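PDB 3AK2: superoxide dismutase [Mn/Fe] from Aeropyrum pernix, which catalyses the dismutation of superoxide to molecular oxygen and hydrogen peroxide and, being cambialistic, can work with either manganese or iron in its active site. Local coordinates for residues N15-A18 with I24-I27; K29-K34 with I77-F82; Q33-T38 with W167-Y172; W83-P88 with P160-D165. All coordinates share one frame; numbering follows the deposited sequence.

Contact 1. Residues N15-A18 with I24-I27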
loop_
_atom_site.group_PDB
_atom_site.type_symbol
_atom_site.label_atom_id
_atom_site.label_comp_id
_atom_site.label_asym_id
_atom_site.label_seq_id
_atom_site.Cartn_x
_atom_site.Cartn_y
_atom_site.Cartn_z
ATOM N N ASN A 15 -29.801 -17.934 6.867
ATOM C CA ASN A 15 -30.542 -16.963 6.068
ATOM C C ASN A 15 -30.031 -15.536 6.273
ATOM O O ASN A 15 -29.337 -15.253 7.253
ATOM C CB ASN A 15 -32.044 -17.053 6.371
ATOM C CG ASN A 15 -32.718 -18.255 5.707
ATOM O OD1 ASN A 15 -33.871 -18.574 6.019
ATOM N ND2 ASN A 15 -32.018 -18.914 4.795
ATOM N N TYR A 16 -30.381 -14.638 5.352
ATOM C CA TYR A 16 -29.895 -13.257 5.400
ATOM C C TYR A 16 -30.283 -12.498 6.673
ATOM O O TYR A 16 -29.541 -11.625 7.121
ATOM C CB TYR A 16 -30.325 -12.472 4.156
ATOM C CG TYR A 16 -29.650 -12.919 2.872
ATOM C CD1 TYR A 16 -28.258 -12.959 2.766
ATOM C CD2 TYR A 16 -30.403 -13.287 1.758
ATOM C CE1 TYR A 16 -27.636 -13.366 1.585
ATOM C CE2 TYR A 16 -29.787 -13.693 0.571
ATOM C CZ TYR A 16 -28.405 -13.726 0.495
ATOM O OH TYR A 16 -27.791 -14.130 -0.669
ATOM N N ASN A 17 -31.439 -12.822 7.253
ATOM C CA ASN A 17 -31.891 -12.147 8.475
ATOM C C ASN A 17 -31.488 -12.860 9.771
ATOM O O ASN A 17 -31.894 -12.454 10.862
ATOM C CB ASN A 17 -33.408 -11.897 8.436
ATOM C CG ASN A 17 -34.228 -13.173 8.566
ATOM O OD1 ASN A 17 -33.696 -14.284 8.599
ATOM N ND2 ASN A 17 -35.544 -13.011 8.643
ATOM N N ALA A 18 -30.675 -13.905 9.650
ATOM C CA ALA A 18 -30.380 -14.775 10.791
ATOM C C ALA A 18 -29.438 -14.175 11.834
ATOM O O ALA A 18 -29.335 -14.701 12.941
ATOM C CB ALA A 18 -29.854 -16.114 10.314
ATOM N N ILE A 24 -28.057 -6.402 10.256
ATOM C CA ILE A 24 -29.368 -6.413 9.594
ATOM C C ILE A 24 -29.385 -7.179 8.271
ATOM O O ILE A 24 -28.353 -7.320 7.594
ATOM C CB ILE A 24 -29.953 -4.984 9.379
ATOM C CG1 ILE A 24 -28.990 -4.102 8.573
ATOM C CG2 ILE A 24 -30.335 -4.343 10.719
ATOM C CD1 ILE A 24 -29.605 -2.797 8.079
ATOM N N GLU A 25 -30.573 -7.658 7.911
ATOM C CA GLU A 25 -30.783 -8.446 6.702
ATOM C C GLU A 25 -30.273 -7.760 5.437
ATOM O O GLU A 25 -29.656 -8.414 4.593
ATOM C CB GLU A 25 -32.269 -8.794 6.549
ATOM C CG GLU A 25 -32.604 -9.656 5.336
ATOM C CD GLU A 25 -34.088 -9.959 5.216
ATOM O OE1 GLU A 25 -34.905 -9.034 5.401
ATOM O OE2 GLU A 25 -34.433 -11.124 4.923
ATOM N N GLU A 26 -30.525 -6.458 5.298
ATOM C CA GLU A 26 -30.150 -5.768 4.063
ATOM C C GLU A 26 -28.643 -5.798 3.847
ATOM O O GLU A 26 -28.182 -5.968 2.718
ATOM C CB GLU A 26 -30.660 -4.327 4.016
ATOM C CG GLU A 26 -30.467 -3.694 2.637
ATOM C CD GLU A 26 -30.864 -2.236 2.561
ATOM O OE1 GLU A 26 -30.760 -1.672 1.451
ATOM O OE2 GLU A 26 -31.267 -1.653 3.590
ATOM N N ILE A 27 -27.887 -5.632 4.929
ATOM C CA ILE A 27 -26.430 -5.732 4.851
ATOM C C ILE A 27 -26.006 -7.131 4.425
ATOM O O ILE A 27 -25.240 -7.286 3.481
ATOM C CB ILE A 27 -25.738 -5.352 6.171
ATOM C CG1 ILE A 27 -25.864 -3.846 6.413
ATOM C CG2 ILE A 27 -24.260 -5.778 6.148
ATOM C CD1 ILE A 27 -25.372 -3.390 7.772
HETATM O O HOH W 1 -33.594 -13.773 5.348
#
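Asn17 and Glu25 lie alongside each other with their side chains pointing the same way, the amide and carboxylate planes only 18° apart. Asn17 CB does the touching, against Glu25 CB (3.8 Å) and Glu25 OE2 (3.7 Å). With CG opposite the backbone N (chi1 -178°), Glu25 sets CG 3.8 Å from Tyr16 CB; the chain beyond is extended and carries the carboxylate past Asn17 CB. There it reaches a water that donates to Glu25 OE2 (2.8 Å) and accepts from Asn17 N. Between the backbones, Glu25 CA makes a C-H...O contact with Tyr16 O at 3.4 Å, 164° at the hydrogen. The ring of Tyr16 leads away from Glu25 and its OH bonds to His32. Asn15 to Ala18 form a type I beta turn, which this surface contact lays against the first turn of helix 25-54; Tyr16 continues along that helix over Met28, Lys29 and Gln33, while Ile27 packs on helix 172-175.

Contact 2. Residues K29-K34 with I77-F82. With MN (manganese (II) ion), chain E.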
loop_
_atom_site.group_PDB
_atom_site.type_symbol
_atom_site.label_atom_id
_atom_site.label_comp_id
_atom_site.label_asym_id
_atom_site.label_seq_id
_atom_site.Cartn_x
_atom_site.Cartn_y
_atom_site.Cartn_z
ATOM N N LYS A 29 -27.537 -9.407 2.801
ATOM C CA LYS A 29 -27.911 -9.673 1.412
ATOM C C LYS A 29 -26.997 -8.965 0.409
ATOM O O LYS A 29 -26.460 -9.601 -0.498
ATOM C CB LYS A 29 -29.381 -9.314 1.163
ATOM C CG LYS A 29 -29.897 -9.743 -0.201
ATOM C CD LYS A 29 -31.412 -9.629 -0.281
ATOM C CE LYS A 29 -31.943 -10.219 -1.577
ATOM N NZ LYS A 29 -31.787 -11.700 -1.621
ATOM N N LEU A 30 -26.819 -7.656 0.564
ATOM C CA LEU A 30 -25.922 -6.909 -0.318
ATOM C C LEU A 30 -24.494 -7.420 -0.205
ATOM O O LEU A 30 -23.784 -7.535 -1.199
ATOM C CB LEU A 30 -25.947 -5.417 0.013
ATOM C CG LEU A 30 -27.233 -4.644 -0.277
ATOM C CD1 LEU A 30 -27.186 -3.298 0.418
ATOM C CD2 LEU A 30 -27.429 -4.461 -1.776
ATOM N N HIS A 31 -24.078 -7.720 1.017
ATOM C CA HIS A 31 -22.702 -8.106 1.281
ATOM C C HIS A 31 -22.351 -9.390 0.538
ATOM O O HIS A 31 -21.272 -9.519 -0.050
ATOM C CB HIS A 31 -22.512 -8.300 2.778
ATOM C CG HIS A 31 -21.090 -8.197 3.224
ATOM N ND1 HIS A 31 -20.726 -8.229 4.553
ATOM C CD2 HIS A 31 -19.942 -8.047 2.521
ATOM C CE1 HIS A 31 -19.413 -8.119 4.648
ATOM N NE2 HIS A 31 -18.914 -7.999 3.429
ATOM N N HIS A 32 -23.290 -10.327 0.557
ATOM C CA HIS A 32 -23.114 -11.625 -0.059
ATOM C C HIS A 32 -23.316 -11.549 -1.569
ATOM O O HIS A 32 -22.444 -11.957 -2.342
ATOM C CB HIS A 32 -24.108 -12.601 0.571
ATOM C CG HIS A 32 -24.006 -14.000 0.058
ATOM N ND1 HIS A 32 -25.071 -14.656 -0.521
ATOM C CD2 HIS A 32 -22.972 -14.875 0.047
ATOM C CE1 HIS A 32 -24.697 -15.874 -0.867
ATOM N NE2 HIS A 32 -23.430 -16.033 -0.533
ATOM N N GLN A 33 -24.467 -11.014 -1.978
ATOM C CA GLN A 33 -24.884 -11.027 -3.382
ATOM C C GLN A 33 -24.140 -10.037 -4.260
ATOM O O GLN A 33 -23.963 -10.281 -5.455
ATOM C CB GLN A 33 -26.393 -10.780 -3.508
ATOM C CG GLN A 33 -27.243 -11.861 -2.860
ATOM C CD GLN A 33 -28.731 -11.715 -3.137
ATOM O OE1 GLN A 33 -29.501 -12.653 -2.920
ATOM N NE2 GLN A 33 -29.144 -10.544 -3.606
ATOM N N LYS A 34 -23.724 -8.916 -3.681
ATOM C CA LYS A 34 -23.039 -7.892 -4.457
ATOM C C LYS A 34 -21.534 -7.945 -4.232
ATOM O O LYS A 34 -20.775 -8.209 -5.163
ATOM C CB LYS A 34 -23.613 -6.498 -4.163
ATOM C CG LYS A 34 -25.112 -6.356 -4.458
ATOM C CD LYS A 34 -25.411 -6.516 -5.948
ATOM C CE LYS A 34 -26.845 -6.131 -6.289
ATOM N NZ LYS A 34 -27.811 -7.195 -5.916
ATOM N N ILE A 77 -11.479 -15.397 -0.378
ATOM C CA ILE A 77 -11.166 -16.261 0.757
ATOM C C ILE A 77 -11.531 -15.631 2.106
ATOM O O ILE A 77 -12.026 -16.320 2.994
ATOM C CB ILE A 77 -9.717 -16.783 0.718
ATOM C CG1 ILE A 77 -9.590 -17.998 1.645
ATOM C CG2 ILE A 77 -8.701 -15.668 1.016
ATOM C CD1 ILE A 77 -8.286 -18.731 1.517
ATOM N N MET A 78 -11.320 -14.324 2.251
ATOM C CA MET A 78 -11.647 -13.656 3.510
ATOM C C MET A 78 -13.144 -13.718 3.805
ATOM O O MET A 78 -13.536 -14.002 4.936
ATOM C CB MET A 78 -11.135 -12.210 3.548
ATOM C CG MET A 78 -9.613 -12.066 3.457
ATOM S SD MET A 78 -8.709 -12.765 4.859
ATOM C CE MET A 78 -9.052 -11.535 6.130
ATOM N N HIS A 79 -13.986 -13.484 2.798
ATOM C CA HIS A 79 -15.437 -13.599 3.011
ATOM C C HIS A 79 -15.868 -15.044 3.238
ATOM O O HIS A 79 -16.782 -15.307 4.017
ATOM C CB HIS A 79 -16.230 -12.955 1.869
ATOM C CG HIS A 79 -16.147 -11.461 1.853
ATOM N ND1 HIS A 79 -15.077 -10.786 1.306
ATOM C CD2 HIS A 79 -16.985 -10.511 2.334
ATOM C CE1 HIS A 79 -15.260 -9.485 1.449
ATOM N NE2 HIS A 79 -16.411 -9.290 2.069
ATOM N N THR A 80 -15.200 -15.977 2.567
ATOM C CA THR A 80 -15.468 -17.405 2.739
ATOM C C THR A 80 -15.247 -17.849 4.188
ATOM O O THR A 80 -15.979 -18.703 4.689
ATOM C CB THR A 80 -14.613 -18.233 1.755
ATOM O OG1 THR A 80 -15.040 -17.956 0.416
ATOM C CG2 THR A 80 -14.722 -19.736 2.019
ATOM N N ILE A 81 -14.261 -17.259 4.857
ATOM C CA ILE A 81 -14.024 -17.529 6.277
ATOM C C ILE A 81 -15.012 -16.738 7.150
ATOM O O ILE A 81 -15.547 -17.264 8.132
ATOM C CB ILE A 81 -12.561 -17.211 6.666
ATOM C CG1 ILE A 81 -11.596 -18.074 5.843
ATOM C CG2 ILE A 81 -12.343 -17.406 8.167
ATOM C CD1 ILE A 81 -10.139 -17.658 5.952
ATOM N N PHE A 82 -15.271 -15.488 6.766
ATOM C CA PHE A 82 -16.144 -14.577 7.514
ATOM C C PHE A 82 -17.542 -15.144 7.796
ATOM O O PHE A 82 -18.022 -15.070 8.931
ATOM C CB PHE A 82 -16.234 -13.241 6.764
ATOM C CG PHE A 82 -17.020 -12.166 7.475
ATOM C CD1 PHE A 82 -16.673 -11.745 8.753
ATOM C CD2 PHE A 82 -18.090 -11.542 6.833
ATOM C CE1 PHE A 82 -17.401 -10.734 9.394
ATOM C CE2 PHE A 82 -18.815 -10.528 7.457
ATOM C CZ PHE A 82 -18.473 -10.126 8.741
HETATM MN MN MN E . -16.895 -7.314 2.925
HETATM O O HOH W 2 -14.889 -6.648 2.753
#
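His31 and His79 meet nitrogen to nitrogen, His31 NE2 lying 3.1 Å from His79 NE2 because both bind the same manganese ion, each at 2.2 Å. No proton is shared between them; the metal accounts for the short approach. The two imidazoles are turned almost perpendicular, their planes at 89°, and His31 NE2 comes in at the edge of the His79 ring, in its plane. Their first torsions differ. In His31, CG stands opposite the backbone N (chi1 -159°), whereas in His79 it lies opposite the carbonyl carbon (chi1 -71°), and these choices bring both NE2 atoms from separate helices to one point. The far nitrogen of the second ligand, His79 ND1, is bonded to Gly75 O one turn back in its own helix, which should fix the rotation of the ring and leave NE2 for the metal. Phe82, one turn further on, sends CE2 to 3.7 Å from His31 CE1, its ring inclined to the imidazole. Trp83 also meets the His31 ring, edge-to-face, and Phe82 packs further on Val163 and Asp165. A water at 2.1 Å from the manganese, together with Asp165 and His169, completes the five ligands. Two histidines from the long helices of the alpha-hairpin domain, joined by an aspartate and a histidine of the C-terminal domain, are the hallmark of the iron/manganese superoxide dismutase site.

Contact 3. Residues Q33-T38 with W167-Y172. With MN (manganese (II) ion), chain E; EDO (1,2-ethanediol), chain I.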
loop_
_atom_site.group_PDB
_atom_site.type_symbol
_atom_site.label_atom_id
_atom_site.label_comp_id
_atom_site.label_asym_id
_atom_site.label_seq_id
_atom_site.Cartn_x
_atom_site.Cartn_y
_atom_site.Cartn_z
ATOM N N GLN A 33 -24.467 -11.014 -1.978
ATOM C CA GLN A 33 -24.884 -11.027 -3.382
ATOM C C GLN A 33 -24.140 -10.037 -4.260
ATOM O O GLN A 33 -23.963 -10.281 -5.455
ATOM C CB GLN A 33 -26.393 -10.780 -3.508
ATOM C CG GLN A 33 -27.243 -11.861 -2.860
ATOM C CD GLN A 33 -28.731 -11.715 -3.137
ATOM O OE1 GLN A 33 -29.501 -12.653 -2.920
ATOM N NE2 GLN A 33 -29.144 -10.544 -3.606
ATOM N N LYS A 34 -23.724 -8.916 -3.681
ATOM C CA LYS A 34 -23.039 -7.892 -4.457
ATOM C C LYS A 34 -21.534 -7.945 -4.232
ATOM O O LYS A 34 -20.775 -8.209 -5.163
ATOM C CB LYS A 34 -23.613 -6.498 -4.163
ATOM C CG LYS A 34 -25.112 -6.356 -4.458
ATOM C CD LYS A 34 -25.411 -6.516 -5.948
ATOM C CE LYS A 34 -26.845 -6.131 -6.289
ATOM N NZ LYS A 34 -27.811 -7.195 -5.916
ATOM N N HIS A 35 -21.104 -7.740 -2.994
ATOM C CA HIS A 35 -19.672 -7.626 -2.721
ATOM C C HIS A 35 -18.914 -8.944 -2.865
ATOM O O HIS A 35 -17.973 -9.032 -3.651
ATOM C CB HIS A 35 -19.425 -6.967 -1.365
ATOM C CG HIS A 35 -19.980 -5.583 -1.278
ATOM N ND1 HIS A 35 -19.376 -4.506 -1.889
ATOM C CD2 HIS A 35 -21.101 -5.102 -0.692
ATOM C CE1 HIS A 35 -20.091 -3.418 -1.666
ATOM N NE2 HIS A 35 -21.145 -3.753 -0.945
ATOM N N HIS A 36 -19.320 -9.975 -2.133
ATOM C CA HIS A 36 -18.589 -11.230 -2.222
ATOM C C HIS A 36 -18.631 -11.761 -3.661
ATOM O O HIS A 36 -17.604 -12.170 -4.206
ATOM C CB HIS A 36 -19.106 -12.259 -1.215
ATOM C CG HIS A 36 -18.244 -13.482 -1.104
ATOM N ND1 HIS A 36 -18.493 -14.487 -0.194
ATOM C CD2 HIS A 36 -17.139 -13.864 -1.790
ATOM C CE1 HIS A 36 -17.585 -15.437 -0.330
ATOM N NE2 HIS A 36 -16.751 -15.084 -1.293
ATOM N N ASN A 37 -19.803 -11.713 -4.289
ATOM C CA ASN A 37 -19.939 -12.150 -5.682
ATOM C C ASN A 37 -18.959 -11.445 -6.617
ATOM O O ASN A 37 -18.369 -12.066 -7.505
ATOM C CB ASN A 37 -21.371 -11.945 -6.182
ATOM C CG ASN A 37 -21.687 -12.784 -7.408
ATOM O OD1 ASN A 37 -21.309 -13.953 -7.491
ATOM N ND2 ASN A 37 -22.387 -12.190 -8.366
ATOM N N THR A 38 -18.780 -10.145 -6.406
ATOM C CA THR A 38 -17.870 -9.352 -7.225
ATOM C C THR A 38 -16.427 -9.847 -7.107
ATOM O O THR A 38 -15.706 -9.899 -8.103
ATOM C CB THR A 38 -17.998 -7.851 -6.888
ATOM O OG1 THR A 38 -19.281 -7.385 -7.321
ATOM C CG2 THR A 38 -16.919 -7.023 -7.572
ATOM N N TRP A 167 -14.716 -3.314 6.455
ATOM C CA TRP A 167 -15.072 -2.478 5.316
ATOM C C TRP A 167 -16.359 -1.754 5.677
ATOM O O TRP A 167 -17.191 -2.289 6.412
ATOM C CB TRP A 167 -15.306 -3.313 4.069
ATOM C CG TRP A 167 -14.057 -3.762 3.376
ATOM C CD1 TRP A 167 -13.064 -4.552 3.890
ATOM C CD2 TRP A 167 -13.682 -3.469 2.029
ATOM N NE1 TRP A 167 -12.090 -4.759 2.945
ATOM C CE2 TRP A 167 -12.447 -4.113 1.790
ATOM C CE3 TRP A 167 -14.268 -2.723 0.998
ATOM C CZ2 TRP A 167 -11.783 -4.027 0.561
ATOM C CZ3 TRP A 167 -13.612 -2.640 -0.222
ATOM C CH2 TRP A 167 -12.382 -3.291 -0.430
ATOM N N GLU A 168 -16.529 -0.545 5.159
ATOM C CA GLU A 168 -17.711 0.244 5.499
ATOM C C GLU A 168 -19.005 -0.466 5.100
ATOM O O GLU A 168 -19.994 -0.398 5.832
ATOM C CB GLU A 168 -17.604 1.651 4.912
ATOM C CG GLU A 168 -16.445 2.438 5.528
ATOM C CD GLU A 168 -16.287 3.842 4.984
ATOM O OE1 GLU A 168 -16.413 4.041 3.758
ATOM O OE2 GLU A 168 -16.003 4.748 5.799
ATOM N N HIS A 169 -18.990 -1.179 3.975
ATOM C CA HIS A 169 -20.176 -1.914 3.530
ATOM C C HIS A 169 -20.647 -2.988 4.511
ATOM O O HIS A 169 -21.782 -3.453 4.415
ATOM C CB HIS A 169 -20.001 -2.512 2.124
ATOM C CG HIS A 169 -18.970 -3.601 2.029
ATOM N ND1 HIS A 169 -17.845 -3.484 1.241
ATOM C CD2 HIS A 169 -18.908 -4.838 2.583
ATOM C CE1 HIS A 169 -17.128 -4.591 1.326
ATOM N NE2 HIS A 169 -17.748 -5.429 2.137
ATOM N N ALA A 170 -19.777 -3.400 5.431
ATOM C CA ALA A 170 -20.142 -4.416 6.411
ATOM C C ALA A 170 -21.042 -3.873 7.525
ATOM O O ALA A 170 -21.680 -4.650 8.238
ATOM C CB ALA A 170 -18.888 -5.079 6.998
ATOM N N TYR A 171 -21.113 -2.551 7.670
ATOM C CA TYR A 171 -21.838 -1.984 8.804
ATOM C C TYR A 171 -22.585 -0.674 8.557
ATOM O O TYR A 171 -23.460 -0.320 9.351
ATOM C CB TYR A 171 -20.897 -1.811 10.001
ATOM C CG TYR A 171 -19.719 -0.892 9.755
ATOM C CD1 TYR A 171 -19.841 0.494 9.891
ATOM C CD2 TYR A 171 -18.474 -1.410 9.392
ATOM C CE1 TYR A 171 -18.757 1.338 9.668
ATOM C CE2 TYR A 171 -17.383 -0.572 9.172
ATOM C CZ TYR A 171 -17.533 0.795 9.304
ATOM O OH TYR A 171 -16.451 1.616 9.097
ATOM N N TYR A 172 -22.251 0.045 7.488
ATOM C CA TYR A 172 -22.704 1.437 7.342
ATOM C C TYR A 172 -24.216 1.633 7.341
ATOM O O TYR A 172 -24.717 2.578 7.951
ATOM C CB TYR A 172 -22.085 2.123 6.122
ATOM C CG TYR A 172 -21.796 3.582 6.381
ATOM C CD1 TYR A 172 -20.559 3.984 6.883
ATOM C CD2 TYR A 172 -22.768 4.560 6.158
ATOM C CE1 TYR A 172 -20.292 5.321 7.146
ATOM C CE2 TYR A 172 -22.506 5.900 6.417
ATOM C CZ TYR A 172 -21.268 6.272 6.906
ATOM O OH TYR A 172 -21.011 7.601 7.161
HETATM MN MN MN E . -16.895 -7.314 2.925
HETATM C C1 EDO I . -20.490 -4.722 -5.645
HETATM O O1 EDO I . -21.227 -3.976 -6.623
HETATM C C2 EDO I . -19.007 -4.384 -5.777
HETATM O O2 EDO I . -18.341 -4.669 -4.541
HETATM O O HOH W 2 -14.889 -6.648 2.753
#
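His35 and His169 stack face to face, their ring centroids 3.9 Å apart and their planes at 12°. The side chains run past each other in opposite directions, which places His169 ND1 over the centre of the His35 ring and brings His35 NE2 to 3.5 Å from His169 CB. The other face of His169 is covered toward the rim by Trp167 CB.

Metal binding uses His169 NE2, which the torsion of that residue, with CG between its backbone N and carbonyl carbon (chi1 67°), brings to 2.2 Å from the manganese with one face against His35.

Hydrogen bonds take up the remaining ring nitrogens: His169 ND1 pairs with Glu168 of the second subunit and His35 NE2 with Tyr172 of that subunit, while His35 ND1 shares a 2.9 Å hydrogen bond with O2 of an ethanediol that probably came from the crystallisation liquor. Made reciprocally, the Glu168-His169 bond ties two metal sites across the subunit interface, as in other iron/manganese superoxide dismutases. Lys34 O accepts both Thr38 N and Thr38 OG1, from opposite faces of its carbonyl plane. An alanine at His35 is likely to uncover one face of the metal-binding imidazole and leave Tyr172 of the second subunit without its partner.

The stack joins helix 25-54 to the loop between strand 159-165 and helix 172-175, beside the second subunit; Tyr39, further along the long helix, also packs on His169 and Trp167.

Contact 4. Residues W83-P88 with P160-D165. With MN (manganese (II) ion), chain E.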
loop_
_atom_site.group_PDB
_atom_site.type_symbol
_atom_site.label_atom_id
_atom_site.label_comp_id
_atom_site.label_asym_id
_atom_site.label_seq_id
_atom_site.Cartn_x
_atom_site.Cartn_y
_atom_site.Cartn_z
ATOM N N TRP A 83 -18.195 -15.715 6.784
ATOM C CA TRP A 83 -19.576 -16.168 6.986
ATOM C C TRP A 83 -19.722 -17.278 8.043
ATOM O O TRP A 83 -20.494 -17.113 8.989
ATOM C CB TRP A 83 -20.261 -16.576 5.679
ATOM C CG TRP A 83 -20.111 -15.636 4.522
ATOM C CD1 TRP A 83 -19.652 -15.955 3.278
ATOM C CD2 TRP A 83 -20.461 -14.242 4.477
ATOM N NE1 TRP A 83 -19.680 -14.850 2.462
ATOM C CE2 TRP A 83 -20.178 -13.788 3.167
ATOM C CE3 TRP A 83 -20.995 -13.338 5.406
ATOM C CZ2 TRP A 83 -20.391 -12.470 2.768
ATOM C CZ3 TRP A 83 -21.207 -12.022 5.004
ATOM C CH2 TRP A 83 -20.904 -11.605 3.697
ATOM N N PRO A 84 -19.001 -18.412 7.889
ATOM C CA PRO A 84 -19.106 -19.451 8.924
ATOM C C PRO A 84 -18.469 -19.080 10.266
ATOM O O PRO A 84 -18.741 -19.745 11.274
ATOM C CB PRO A 84 -18.395 -20.651 8.296
ATOM C CG PRO A 84 -17.438 -20.059 7.314
ATOM C CD PRO A 84 -18.121 -18.831 6.783
ATOM N N ASN A 85 -17.639 -18.037 10.288
ATOM C CA ASN A 85 -17.144 -17.459 11.543
ATOM C C ASN A 85 -18.275 -16.863 12.380
ATOM O O ASN A 85 -18.062 -16.508 13.540
ATOM C CB ASN A 85 -16.144 -16.328 11.273
ATOM C CG ASN A 85 -14.693 -16.793 11.142
ATOM O OD1 ASN A 85 -13.829 -15.973 10.833
ATOM N ND2 ASN A 85 -14.412 -18.071 11.391
ATOM N N MET A 86 -19.458 -16.720 11.784
ATOM C CA MET A 86 -20.623 -16.190 12.489
ATOM C C MET A 86 -21.737 -17.227 12.519
ATOM O O MET A 86 -21.724 -18.187 11.751
ATOM C CB MET A 86 -21.120 -14.896 11.839
ATOM C CG MET A 86 -20.089 -13.779 11.856
ATOM S SD MET A 86 -20.646 -12.216 11.151
ATOM C CE MET A 86 -20.834 -12.647 9.416
ATOM N N ALA A 87 -22.687 -17.029 13.428
ATOM C CA ALA A 87 -23.845 -17.907 13.554
ATOM C C ALA A 87 -24.962 -17.129 14.229
ATOM O O ALA A 87 -24.687 -16.163 14.946
ATOM C CB ALA A 87 -23.488 -19.152 14.370
ATOM N N PRO A 88 -26.229 -17.538 14.005
ATOM C CA PRO A 88 -27.342 -16.864 14.669
ATOM C C PRO A 88 -27.124 -16.825 16.181
ATOM O O PRO A 88 -26.608 -17.797 16.745
ATOM C CB PRO A 88 -28.544 -17.752 14.323
ATOM C CG PRO A 88 -28.171 -18.403 13.045
ATOM C CD PRO A 88 -26.690 -18.635 13.134
ATOM N N PRO A 160 -5.681 -17.443 8.950
ATOM C CA PRO A 160 -6.820 -16.825 9.633
ATOM C C PRO A 160 -7.815 -17.867 10.133
ATOM O O PRO A 160 -8.246 -18.731 9.365
ATOM C CB PRO A 160 -7.458 -15.946 8.543
ATOM C CG PRO A 160 -6.377 -15.726 7.546
ATOM C CD PRO A 160 -5.592 -17.011 7.544
ATOM N N ILE A 161 -8.142 -17.800 11.422
ATOM C CA ILE A 161 -9.167 -18.680 11.995
ATOM C C ILE A 161 -10.424 -17.924 12.429
ATOM O O ILE A 161 -11.501 -18.518 12.556
ATOM C CB ILE A 161 -8.621 -19.582 13.142
ATOM C CG1 ILE A 161 -8.165 -18.755 14.354
ATOM C CG2 ILE A 161 -7.506 -20.488 12.615
ATOM C CD1 ILE A 161 -7.892 -19.587 15.612
ATOM N N LEU A 162 -10.277 -16.620 12.649
ATOM C CA LEU A 162 -11.396 -15.743 12.968
ATOM C C LEU A 162 -11.124 -14.367 12.380
ATOM O O LEU A 162 -10.086 -13.765 12.647
ATOM C CB LEU A 162 -11.611 -15.646 14.483
ATOM C CG LEU A 162 -12.698 -14.666 14.944
ATOM C CD1 LEU A 162 -14.083 -15.039 14.414
ATOM C CD2 LEU A 162 -12.725 -14.581 16.457
ATOM N N VAL A 163 -12.067 -13.875 11.582
ATOM C CA VAL A 163 -11.915 -12.579 10.926
ATOM C C VAL A 163 -13.160 -11.729 11.134
ATOM O O VAL A 163 -14.276 -12.258 11.212
ATOM C CB VAL A 163 -11.602 -12.708 9.393
ATOM C CG1 VAL A 163 -10.365 -13.574 9.149
ATOM C CG2 VAL A 163 -12.796 -13.250 8.615
ATOM N N ILE A 164 -12.962 -10.420 11.246
ATOM C CA ILE A 164 -14.072 -9.473 11.234
ATOM C C ILE A 164 -13.863 -8.484 10.094
ATOM O O ILE A 164 -12.799 -7.878 9.965
ATOM C CB ILE A 164 -14.280 -8.737 12.590
ATOM C CG1 ILE A 164 -15.515 -7.824 12.511
ATOM C CG2 ILE A 164 -13.031 -7.962 12.993
ATOM C CD1 ILE A 164 -15.823 -7.020 13.774
ATOM N N ASP A 165 -14.888 -8.342 9.268
ATOM C CA ASP A 165 -14.873 -7.410 8.155
ATOM C C ASP A 165 -15.213 -6.023 8.680
ATOM O O ASP A 165 -16.298 -5.823 9.246
ATOM C CB ASP A 165 -15.916 -7.854 7.135
ATOM C CG ASP A 165 -15.826 -7.110 5.819
ATOM O OD1 ASP A 165 -14.981 -6.198 5.659
ATOM O OD2 ASP A 165 -16.616 -7.468 4.933
HETATM MN MN MN E . -16.895 -7.314 2.925
HETATM O O HOH W 2 -14.889 -6.648 2.753
#
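Asn85 bonds to the backbone of Ile161 and Val163, the residues flanking Leu162, at the classic beta bulge of strand 159-165 where Ile161 and Leu162 both face Leu133. The residue belongs to a type I beta turn, Trp83 to Met86, that follows helix 62-82, so its side chain links the alpha-hairpin domain to the C-terminal sheet. Its CB lies 4.0 Å from Leu162 CD1, and CG follows at 3.8 Å from the same methyl, the two side chains crossing at a slant. At the tip the amide divides. OD1 accepts from Val163 N at 2.8 Å, the N-H...O angle being 152° and the donor tilted from the carbonyl plane; Leu162 CA lies 3.2 Å from that oxygen. ND2 donates to Ile161 O at 3.2 Å, coming from above the carbonyl plane, and also bonds to Asp194. These bonds should fix which way round the amide sits. A leucine in place of Asn85 would probably leave Val163 N, Ile161 O and Asp194 without this amide partner. Two residues beyond Val163, Asp165 CG stands opposite its backbone N (chi1 -170°), which sends Asp165 OD2 to the manganese at 2.0 Å; Asp165 OD1 accepts from Trp167 N and, weakly, from the manganese-bound water at 2.9 Å.

In the fold
Contacts 2, 3 and 4 converge on one manganese ion: contact 2 supplies His31 and His79, contact 3 His169 and contact 4 Asp165, and all three include the metal-bound water. Contacts 2 and 3, whose centres are about 7 Å apart, share Gln33 and Lys34 of helix 25-54, where His36 N probably hydrogen-bonds to His31 O (2.9 Å). Contact 4 is tied to contact 3 by His36 ND1 and Trp83 NE1, 2.9 Å apart in a probable hydrogen bond. Contact 1 stays outside the first shell, the nearest atom of the Tyr16 side chain being about 12 Å from the manganese, yet Tyr16 OH reaches His32 ND1 of contact 2 at 2.8 Å.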